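Local coordinates for Lmo1499 protein (Listeria monocytogenes, PDB 4IIW), which probably cleaves nascent peptidoglycan strands endolytically, as a lytic transglycosylase of the MltG family, and so ends their elongation, at residues B[145-150]-B[193-198]; B[160-165]-B[216-221]. All blocks are in the same frame, centred on the assembly; numbering follows the deposited sequence.

Interactions 1 and 2 lie on the same side of the chain's centre, their own centres about 16 Å apart, and their four segments alternate along the sequence. Helix 145-154 ties them together: interaction 1 uses its face toward helix 190-204, while CG1 of V148 packs on CD2 of L164 (3.9 Å) and on CG2 of V163 (4.0 Å), the residue that meets H220 in interaction 2. Neither contact has a direct hydrogen bond between its segments. Interaction 1 is buried and mostly apolar, an aromatic ring meeting aliphatic and hydroxyl groups. Interaction 2, partly buried, joins a loop to the start of helix 219-232 and adds a water bridge between polar groups.

Interaction 1: B[145-150]-B[193-198]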
loop_
_atom_site.group_PDB
_atom_site.type_symbol
_atom_site.label_atom_id
_atom_site.label_comp_id
_atom_site.label_asym_id
_atom_site.label_seq_id
_atom_site.Cartn_x
_atom_site.Cartn_y
_atom_site.Cartn_z
ATOM N N PRO B 145 50.574 26.216 -10.368
ATOM C CA PRO B 145 51.779 27.048 -10.404
ATOM C C PRO B 145 51.538 28.467 -10.929
ATOM O O PRO B 145 52.024 29.428 -10.320
ATOM C CB PRO B 145 52.716 26.266 -11.338
ATOM C CG PRO B 145 52.327 24.867 -11.171
ATOM C CD PRO B 145 50.832 24.860 -10.887
ATOM N N GLU B 146 50.807 28.604 -12.043
ATOM C CA GLU B 146 50.512 29.936 -12.598
ATOM C C GLU B 146 49.586 30.747 -11.675
ATOM O O GLU B 146 49.741 31.958 -11.546
ATOM C CB GLU B 146 49.895 29.878 -13.997
ATOM C CG GLU B 146 50.837 29.469 -15.139
ATOM C CD GLU B 146 51.071 27.977 -15.227
ATOM O OE1 GLU B 146 50.134 27.188 -14.921
ATOM O OE2 GLU B 146 52.193 27.587 -15.636
ATOM N N PHE B 147 48.612 30.107 -11.045
ATOM C CA PHE B 147 47.766 30.863 -10.150
ATOM C C PHE B 147 48.582 31.349 -8.957
ATOM O O PHE B 147 48.452 32.504 -8.550
ATOM C CB PHE B 147 46.543 30.087 -9.665
ATOM C CG PHE B 147 45.677 30.894 -8.738
ATOM C CD1 PHE B 147 44.923 31.950 -9.224
ATOM C CD2 PHE B 147 45.668 30.651 -7.380
ATOM C CE1 PHE B 147 44.144 32.747 -8.366
ATOM C CE2 PHE B 147 44.895 31.442 -6.515
ATOM C CZ PHE B 147 44.133 32.490 -7.018
ATOM N N VAL B 148 49.435 30.477 -8.416
ATOM C CA VAL B 148 50.253 30.824 -7.258
ATOM C C VAL B 148 51.238 31.936 -7.624
ATOM O O VAL B 148 51.436 32.880 -6.856
ATOM C CB VAL B 148 50.981 29.587 -6.687
ATOM C CG1 VAL B 148 51.911 29.978 -5.552
ATOM C CG2 VAL B 148 49.959 28.536 -6.204
ATOM N N ALA B 149 51.842 31.850 -8.803
ATOM C CA ALA B 149 52.763 32.912 -9.217
ATOM C C ALA B 149 52.035 34.271 -9.303
ATOM O O ALA B 149 52.620 35.293 -8.963
ATOM C CB ALA B 149 53.425 32.575 -10.542
ATOM N N SER B 150 50.767 34.270 -9.740
ATOM C CA SER B 150 49.990 35.515 -9.875
ATOM C C SER B 150 49.711 36.139 -8.519
ATOM O O SER B 150 49.627 37.356 -8.417
ATOM C CB SER B 150 48.677 35.323 -10.664
ATOM O OG SER B 150 47.700 34.586 -9.949
ATOM N N ILE B 193 37.452 34.015 -6.235
ATOM C CA ILE B 193 37.157 33.766 -4.837
ATOM C C ILE B 193 38.421 33.645 -3.999
ATOM O O ILE B 193 38.576 34.317 -2.960
ATOM C CB ILE B 193 36.348 32.488 -4.689
ATOM C CG1 ILE B 193 34.989 32.657 -5.386
ATOM C CG2 ILE B 193 36.167 32.136 -3.212
ATOM C CD1 ILE B 193 34.126 31.394 -5.421
ATOM N N ILE B 194 39.328 32.786 -4.444
ATOM C CA ILE B 194 40.575 32.585 -3.729
ATOM C C ILE B 194 41.313 33.926 -3.625
ATOM O O ILE B 194 41.835 34.274 -2.575
ATOM C CB ILE B 194 41.432 31.502 -4.414
ATOM C CG1 ILE B 194 40.685 30.166 -4.370
ATOM C CG2 ILE B 194 42.781 31.351 -3.728
ATOM C CD1 ILE B 194 41.179 29.155 -5.387
ATOM N N THR B 195 41.315 34.703 -4.704
ATOM C CA THR B 195 42.004 35.985 -4.675
ATOM C C THR B 195 41.453 36.861 -3.563
ATOM O O THR B 195 42.225 37.504 -2.869
ATOM C CB THR B 195 41.944 36.725 -6.028
ATOM O OG1 THR B 195 42.604 35.940 -7.021
ATOM C CG2 THR B 195 42.622 38.132 -5.953
ATOM N N GLU B 196 40.143 36.891 -3.370
ATOM C CA GLU B 196 39.592 37.740 -2.311
ATOM C C GLU B 196 40.054 37.312 -0.921
ATOM O O GLU B 196 40.240 38.145 -0.041
ATOM C CB GLU B 196 38.067 37.798 -2.358
ATOM C CG GLU B 196 37.549 38.547 -3.556
ATOM C CD GLU B 196 37.948 40.013 -3.535
ATOM O OE1 GLU B 196 37.549 40.737 -2.591
ATOM O OE2 GLU B 196 38.639 40.443 -4.479
HETATM N N MSE B 197 40.259 36.023 -0.730
HETATM C CA MSE B 197 40.708 35.519 0.553
HETATM C C MSE B 197 42.176 35.862 0.758
HETATM O O MSE B 197 42.591 36.189 1.887
HETATM C CB MSE B 197 40.485 34.023 0.644
HETATM C CG MSE B 197 39.022 33.626 0.475
HETATM SE SE MSE B 197 38.762 31.685 0.556
HETATM C CE MSE B 197 36.854 31.652 0.246
ATOM N N VAL B 198 42.967 35.803 -0.312
ATOM C CA VAL B 198 44.378 36.158 -0.197
ATOM C C VAL B 198 44.504 37.672 0.086
ATOM O O VAL B 198 45.339 38.101 0.880
ATOM C CB VAL B 198 45.200 35.736 -1.436
ATOM C CG1 VAL B 198 46.596 36.296 -1.355
ATOM C CG2 VAL B 198 45.249 34.215 -1.545
#
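F147 and T195 mark the closest approach of two helical backbones, their CA atoms 9.5 Å apart, so 145-150 and 193-198 meet entirely through side chains. F147 spans most of that gap. Its CG is anti to the backbone N (chi1 -180°), which sends the ring out from its own helix so that the far rim, CE1, CZ and CE2, reaches helix 190-204. The neighbours come in near the plane of the ring, at its edge. CG2 of I194 lies 3.5 Å from CE2 of F147, a van der Waals contact, and I194 CB follows at 3.9 Å from CZ. The beta-branched I194 suits this place because CG2 points at the ring while its CG1 arm takes the other direction from CB. T195 adds the third group: its OG1 lies 3.8 Å from CZ of F147, at the same edge. That hydroxyl is not left without a polar partner beside the phenyl ring, since it is hydrogen-bonded to the carbonyl of E191 one turn earlier, the usual way for threonine to settle inside a helix. Around the ring, T141 of helix 135-143 touches both F147 and I194, and M142 also meets I194, so helix 135-143 packs against both partners. One turn beyond F147, M151 carries the packing on to T195 and V198. This is helix-to-helix packing typical of a hydrophobic core, joining helices 145-154 and 190-204 of the YceG-like region, with a large aromatic filling the space between backbones.

Interaction 2: B[160-165]-B[216-221]; sequences TNDVLN and KMSVHK
The N-terminal end of helix 219-232 is where this contact forms: D162, from a loop, rests against H220 in the helix's first turn and against S218 at its N-cap. S218 caps the helix by accepting from N of K221 through OG, 2.9 Å away and nearly straight at 168°; serine suits the position because its short hydroxyl can fold back to an amide of the first turn. D162 approaches from the loop side with its CB 3.8 Å from CB of H220, and its OD2 stands 3.8 Å from CB of S218. The carboxylate and imidazole planes are turned about 50° apart, which rules out stacking. OD2 of D162 also stays 5.7 Å from ND1 of H220, and no direct bond forms. A water links the carboxylate to the first turn of the helix: it donates to OD2 of D162 at 2.8 Å, accepts from the backbone N of H220 at 3.1 Å, and also hydrogen-bonds OG1 of T160. An acidic group beside the amino end of a helix is probably favoured by the helix dipole. On the loop, T160 begins an ST turn, its OG1 accepting from N of D162 at 3.1 Å; the turn overlaps the start of the 3-10 segment 161-163, which carries D162. The helix so started runs to E232, a residue predicted to be important for catalytic activity, though the contact itself lies away from it. With chi1 at -167° the ring of H220 extends away from its own backbone N, and O of D162 lies over one face while CG1 of V163 approaches obliquely, 4.4 Å from ND1. Both ring nitrogens are engaged, ND1 with the hydroxyl of Y175 and NE2 with the carbonyl of P294, which fixes the rotation of this buried imidazole.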
loop_
_atom_site.group_PDB
_atom_site.type_symbol
_atom_site.label_atom_id
_atom_site.label_comp_id
_atom_site.label_asym_id
_atom_site.label_seq_id
_atom_site.Cartn_x
_atom_site.Cartn_y
_atom_site.Cartn_z
ATOM N N THR B 160 55.152 35.434 -0.641
ATOM C CA THR B 160 56.471 35.563 -1.267
ATOM C C THR B 160 56.977 34.228 -1.791
ATOM O O THR B 160 56.280 33.217 -1.699
ATOM C CB THR B 160 57.476 36.022 -0.236
ATOM O OG1 THR B 160 57.707 34.958 0.706
ATOM C CG2 THR B 160 56.969 37.255 0.491
ATOM N N ASN B 161 58.202 34.213 -2.318
ATOM C CA ASN B 161 58.827 32.971 -2.773
ATOM C C ASN B 161 58.858 31.881 -1.698
ATOM O O ASN B 161 59.043 30.705 -2.017
ATOM C CB ASN B 161 60.250 33.210 -3.308
ATOM C CG ASN B 161 60.258 33.804 -4.718
ATOM O OD1 ASN B 161 59.207 34.066 -5.321
ATOM N ND2 ASN B 161 61.447 34.016 -5.251
ATOM N N ASP B 162 58.683 32.258 -0.437
ATOM C CA ASP B 162 58.640 31.279 0.640
ATOM C C ASP B 162 57.629 30.158 0.364
ATOM O O ASP B 162 57.897 29.003 0.670
ATOM C CB ASP B 162 58.368 31.960 2.005
ATOM C CG ASP B 162 59.617 32.706 2.562
ATOM O OD1 ASP B 162 60.733 32.453 2.067
ATOM O OD2 ASP B 162 59.486 33.526 3.508
ATOM N N VAL B 163 56.504 30.487 -0.264
ATOM C CA VAL B 163 55.476 29.485 -0.547
ATOM C C VAL B 163 55.873 28.468 -1.599
ATOM O O VAL B 163 55.234 27.441 -1.740
ATOM C CB VAL B 163 54.142 30.130 -0.989
ATOM C CG1 VAL B 163 53.692 31.164 0.048
ATOM C CG2 VAL B 163 54.268 30.750 -2.376
ATOM N N LEU B 164 56.920 28.738 -2.353
ATOM C CA LEU B 164 57.341 27.803 -3.383
ATOM C C LEU B 164 58.373 26.818 -2.857
ATOM O O LEU B 164 59.083 26.201 -3.639
ATOM C CB LEU B 164 57.912 28.548 -4.591
ATOM C CG LEU B 164 56.995 29.540 -5.323
ATOM C CD1 LEU B 164 57.731 30.083 -6.547
ATOM C CD2 LEU B 164 55.688 28.884 -5.728
ATOM N N ASN B 165 58.469 26.645 -1.544
ATOM C CA ASN B 165 59.456 25.709 -1.036
ATOM C C ASN B 165 59.040 24.260 -1.293
ATOM O O ASN B 165 57.977 23.796 -0.883
ATOM C CB ASN B 165 59.796 25.948 0.438
ATOM C CG ASN B 165 60.811 24.941 0.964
ATOM O OD1 ASN B 165 60.546 23.740 0.996
ATOM N ND2 ASN B 165 61.963 25.427 1.403
ATOM N N LYS B 216 62.017 40.497 12.783
ATOM C CA LYS B 216 62.534 39.888 11.550
ATOM C C LYS B 216 61.954 38.501 11.372
ATOM O O LYS B 216 62.666 37.517 11.212
ATOM C CB LYS B 216 64.055 39.887 11.510
ATOM C CG LYS B 216 64.622 41.259 11.176
ATOM C CD LYS B 216 66.155 41.296 11.227
ATOM C CE LYS B 216 66.671 41.293 12.657
ATOM N NZ LYS B 216 66.280 42.533 13.401
HETATM N N MSE B 217 60.633 38.448 11.423
HETATM C CA MSE B 217 59.892 37.219 11.249
HETATM C C MSE B 217 59.194 37.344 9.906
HETATM O O MSE B 217 58.510 38.339 9.650
HETATM C CB MSE B 217 58.864 37.067 12.365
HETATM C CG MSE B 217 58.271 35.700 12.460
HETATM SE SE MSE B 217 57.073 35.564 13.968
HETATM C CE MSE B 217 57.082 33.601 14.111
ATOM N N SER B 218 59.382 36.353 9.040
ATOM C CA SER B 218 58.762 36.371 7.722
ATOM C C SER B 218 57.273 36.173 7.900
ATOM O O SER B 218 56.836 35.643 8.922
ATOM C CB SER B 218 59.314 35.243 6.864
ATOM O OG SER B 218 58.946 33.984 7.411
ATOM N N VAL B 219 56.482 36.610 6.928
ATOM C CA VAL B 219 55.046 36.385 7.001
ATOM C C VAL B 219 54.807 34.873 7.056
ATOM O O VAL B 219 53.928 34.390 7.778
ATOM C CB VAL B 219 54.284 36.996 5.802
ATOM C CG1 VAL B 219 52.829 36.559 5.826
ATOM C CG2 VAL B 219 54.389 38.553 5.798
ATOM N N HIS B 220 55.630 34.117 6.339
ATOM C CA HIS B 220 55.451 32.673 6.278
ATOM C C HIS B 220 55.677 31.973 7.619
ATOM O O HIS B 220 54.878 31.115 8.006
ATOM C CB HIS B 220 56.331 32.076 5.188
ATOM C CG HIS B 220 55.993 30.658 4.851
ATOM N ND1 HIS B 220 54.810 30.305 4.231
ATOM C CD2 HIS B 220 56.696 29.511 5.008
ATOM C CE1 HIS B 220 54.793 28.999 4.038
ATOM N NE2 HIS B 220 55.932 28.496 4.485
ATOM N N LYS B 221 56.751 32.309 8.332
ATOM C CA LYS B 221 56.957 31.687 9.664
ATOM C C LYS B 221 55.885 32.180 10.631
ATOM O O LYS B 221 55.405 31.438 11.467
ATOM C CB LYS B 221 58.386 31.898 10.208
ATOM C CG LYS B 221 59.415 31.073 9.422
ATOM C CD LYS B 221 60.809 31.127 9.993
ATOM C CE LYS B 221 61.723 30.165 9.227
ATOM N NZ LYS B 221 63.167 30.255 9.634
HETATM O O HOH W 1 57.162 35.002 3.791
#